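Long-range contact in glutamyl-tRNA(Gln) amidotransferase subunit B, mitochondrial (Saccharomyces cerevisiae, PDB 4N0H), which forms the B subunit of a mitochondrial amidotransferase and carries a catalytic domain of the GatB/GatE family: residues B[20-25]-B[199-204]. Residues are numbered along the deposited sequence; the frame is centred on the assembly and turned at random.
Sequences IHTQLN and HISSGD
With chi1 at 179°, Ser201 extends OG anti to its backbone N and sets the hydroxyl against Gln23 O, while Asn25, its CG held between backbone N and carbonyl carbon (chi1 50°), lays its amide over the peptide joining Ile200 to Ser201. Ser201 OG donates to Gln23 O over 2.8 Å, tilted 23° from the carbonyl plane. Its OG also accepts from Gly203 N at 3.1 Å, which defines an ST turn, so two bonds fix the hydroxyl's rotation. Gln23 O receives a second donor, a water 3.0 Å away that in turn accepts from Ser202 N. Thr22 packs against the same serine: its CG2 lies 3.4 Å from Ser201 CB, tighter than usual for two carbons.

Two residues past Gln23, Asn25 N donates to Ile200 O at 3.0 Å. Leu24 CA adds a CA-H...O contact to the same oxygen. Amide overlap is supported by Asn25 ND2, 3.2 Å from Ile200 C; ND2 also gives His199 O a weak bond. Phe70 of helix 65-78 touches Leu24, Asn25 and Ile200, placing the contact beside that helix. The geometry thus joins the end of strand 14-23, in the mixed sheet of the GatB/GatE catalytic domain, to the loop after helix 181-197, a helix closed by a Schellman motif at His199, the first residue to leave helical geometry.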
ATOM      1  N   ILE B  20      26.789 -10.251   6.372  1.00 40.91           N
ATOM      2  CA  ILE B  20      27.407  -9.872   5.107  1.00 37.72           C
ATOM      3  C   ILE B  20      26.396  -9.460   4.044  1.00 37.09           C
ATOM      4  O   ILE B  20      25.580 -10.266   3.595  1.00 35.41           O
ATOM      5  CB  ILE B  20      28.296 -10.997   4.547  1.00 37.73           C
ATOM      6  CG1 ILE B  20      29.357 -11.401   5.575  1.00 42.91           C
ATOM      7  CG2 ILE B  20      28.955 -10.549   3.252  1.00 29.54           C
ATOM      8  CD1 ILE B  20      30.288 -12.502   5.102  1.00 43.23           C
ATOM      9  N   HIS B  21      26.462  -8.196   3.644  1.00 35.58           N
ATOM     10  CA  HIS B  21      25.616  -7.693   2.577  1.00 32.19           C
ATOM     11  C   HIS B  21      26.369  -7.783   1.265  1.00 34.35           C
ATOM     12  O   HIS B  21      27.535  -7.402   1.176  1.00 36.36           O
ATOM     13  CB  HIS B  21      25.182  -6.255   2.853  1.00 34.61           C
ATOM     14  CG  HIS B  21      24.233  -6.127   4.002  1.00 40.98           C
ATOM     15  ND1 HIS B  21      24.635  -6.221   5.315  1.00 46.62           N
ATOM     16  CD2 HIS B  21      22.896  -5.918   4.031  1.00 44.36           C
ATOM     17  CE1 HIS B  21      23.589  -6.073   6.106  1.00 48.62           C
ATOM     18  NE2 HIS B  21      22.520  -5.889   5.352  1.00 49.65           N
ATOM     19  N   THR B  22      25.694  -8.298   0.247  1.00 33.87           N
ATOM     20  CA  THR B  22      26.324  -8.528  -1.039  1.00 35.81           C
ATOM     21  C   THR B  22      25.456  -8.006  -2.182  1.00 31.36           C
ATOM     22  O   THR B  22      24.308  -8.416  -2.336  1.00 29.68           O
ATOM     23  CB  THR B  22      26.610 -10.029  -1.236  1.00 43.74           C
ATOM     24  OG1 THR B  22      27.799 -10.387  -0.519  1.00 49.02           O
ATOM     25  CG2 THR B  22      26.806 -10.347  -2.693  1.00 45.40           C
ATOM     26  N   GLN B  23      26.011  -7.092  -2.972  1.00 34.15           N
ATOM     27  CA  GLN B  23      25.320  -6.578  -4.146  1.00 32.80           C
ATOM     28  C   GLN B  23      25.264  -7.647  -5.223  1.00 30.26           C
ATOM     29  O   GLN B  23      26.296  -8.184  -5.621  1.00 35.11           O
ATOM     30  CB  GLN B  23      26.028  -5.339  -4.703  1.00 33.70           C
ATOM     31  CG  GLN B  23      25.821  -4.073  -3.897  1.00 38.44           C
ATOM     32  CD  GLN B  23      26.330  -2.831  -4.609  1.00 45.77           C
ATOM     33  OE1 GLN B  23      27.319  -2.880  -5.343  1.00 48.92           O
ATOM     34  NE2 GLN B  23      25.649  -1.709  -4.398  1.00 44.35           N
ATOM     35  N   LEU B  24      24.060  -7.955  -5.691  1.00 27.83           N
ATOM     36  CA  LEU B  24      23.889  -8.905  -6.785  1.00 30.28           C
ATOM     37  C   LEU B  24      24.184  -8.240  -8.124  1.00 33.59           C
ATOM     38  O   LEU B  24      23.862  -7.070  -8.329  1.00 40.77           O
ATOM     39  CB  LEU B  24      22.471  -9.481  -6.784  1.00 25.92           C
ATOM     40  CG  LEU B  24      22.063 -10.275  -5.539  1.00 23.47           C
ATOM     41  CD1 LEU B  24      20.732 -10.971  -5.764  1.00 22.94           C
ATOM     42  CD2 LEU B  24      23.142 -11.280  -5.154  1.00 25.24           C
ATOM     43  N   ASN B  25      24.803  -8.980  -9.037  1.00 32.99           N
ATOM     44  CA  ASN B  25      25.040  -8.447 -10.372  1.00 34.20           C
ATOM     45  C   ASN B  25      23.996  -8.918 -11.383  1.00 29.47           C
ATOM     46  O   ASN B  25      24.325  -9.423 -12.455  1.00 33.93           O
ATOM     47  CB  ASN B  25      26.473  -8.715 -10.857  1.00 38.70           C
ATOM     48  CG  ASN B  25      26.894 -10.159 -10.688  1.00 46.85           C
ATOM     49  OD1 ASN B  25      28.062 -10.448 -10.422  1.00 54.84           O
ATOM     50  ND2 ASN B  25      25.946 -11.077 -10.837  1.00 43.76           N
ATOM     51  N   HIS B 199      28.553 -16.733  -9.959  1.00 34.16           N
ATOM     52  CA  HIS B 199      28.232 -15.612 -10.845  1.00 37.10           C
ATOM     53  C   HIS B 199      27.047 -14.778 -10.357  1.00 36.02           C
ATOM     54  O   HIS B 199      26.206 -14.369 -11.156  1.00 37.57           O
ATOM     55  CB  HIS B 199      27.977 -16.091 -12.282  1.00 40.40           C
ATOM     56  CG  HIS B 199      29.142 -16.795 -12.903  1.00 48.68           C
ATOM     57  ND1 HIS B 199      30.022 -16.166 -13.758  1.00 53.24           N
ATOM     58  CD2 HIS B 199      29.572 -18.074 -12.798  1.00 51.70           C
ATOM     59  CE1 HIS B 199      30.944 -17.027 -14.149  1.00 52.28           C
ATOM     60  NE2 HIS B 199      30.694 -18.193 -13.581  1.00 52.18           N
ATOM     61  N   ILE B 200      26.982 -14.521  -9.054  1.00 31.34           N
ATOM     62  CA  ILE B 200      25.890 -13.717  -8.511  1.00 29.83           C
ATOM     63  C   ILE B 200      26.365 -12.376  -7.968  1.00 30.53           C
ATOM     64  O   ILE B 200      25.552 -11.502  -7.674  1.00 26.89           O
ATOM     65  CB  ILE B 200      25.105 -14.462  -7.406  1.00 29.72           C
ATOM     66  CG1 ILE B 200      26.005 -14.726  -6.196  1.00 32.81           C
ATOM     67  CG2 ILE B 200      24.520 -15.756  -7.951  1.00 27.46           C
ATOM     68  CD1 ILE B 200      25.285 -15.383  -5.033  1.00 31.70           C
ATOM     69  N   SER B 201      27.681 -12.218  -7.851  1.00 32.76           N
ATOM     70  CA  SER B 201      28.269 -10.992  -7.322  1.00 34.15           C
ATOM     71  C   SER B 201      29.771 -10.961  -7.559  1.00 37.81           C
ATOM     72  O   SER B 201      30.395 -12.000  -7.774  1.00 38.64           O
ATOM     73  CB  SER B 201      28.006 -10.881  -5.827  1.00 34.02           C
ATOM     74  OG  SER B 201      28.592  -9.708  -5.296  1.00 38.23           O
ATOM     75  N   SER B 202      30.351  -9.767  -7.510  1.00 38.12           N
ATOM     76  CA  SER B 202      31.798  -9.629  -7.639  1.00 40.18           C
ATOM     77  C   SER B 202      32.476  -9.904  -6.302  1.00 38.04           C
ATOM     78  O   SER B 202      33.674 -10.168  -6.245  1.00 38.18           O
ATOM     79  CB  SER B 202      32.162  -8.229  -8.140  1.00 41.37           C
ATOM     80  OG  SER B 202      31.685  -7.234  -7.251  1.00 38.70           O
ATOM     81  N   GLY B 203      31.695  -9.833  -5.226  1.00 36.66           N
ATOM     82  CA  GLY B 203      32.197 -10.082  -3.887  1.00 34.12           C
ATOM     83  C   GLY B 203      33.309  -9.138  -3.463  1.00 39.40           C
ATOM     84  O   GLY B 203      34.097  -9.451  -2.568  1.00 44.73           O
ATOM     85  N   ASP B 204      33.376  -7.972  -4.095  1.00 38.54           N
ATOM     86  CA  ASP B 204      34.477  -7.051  -3.845  1.00 45.37           C
ATOM     87  C   ASP B 204      34.216  -6.125  -2.658  1.00 41.33           C
ATOM     88  O   ASP B 204      33.285  -5.320  -2.672  1.00 40.19           O
ATOM     89  CB  ASP B 204      34.792  -6.234  -5.098  1.00 51.48           C
ATOM     90  CG  ASP B 204      36.069  -5.426  -4.957  1.00 58.88           C
ATOM     91  OD1 ASP B 204      36.247  -4.456  -5.721  1.00 62.74           O
ATOM     92  OD2 ASP B 204      36.896  -5.757  -4.080  1.00 59.92           O
TER
HETATM   93  O   HOH W   1      28.421  -7.481  -7.639  1.00 35.85           O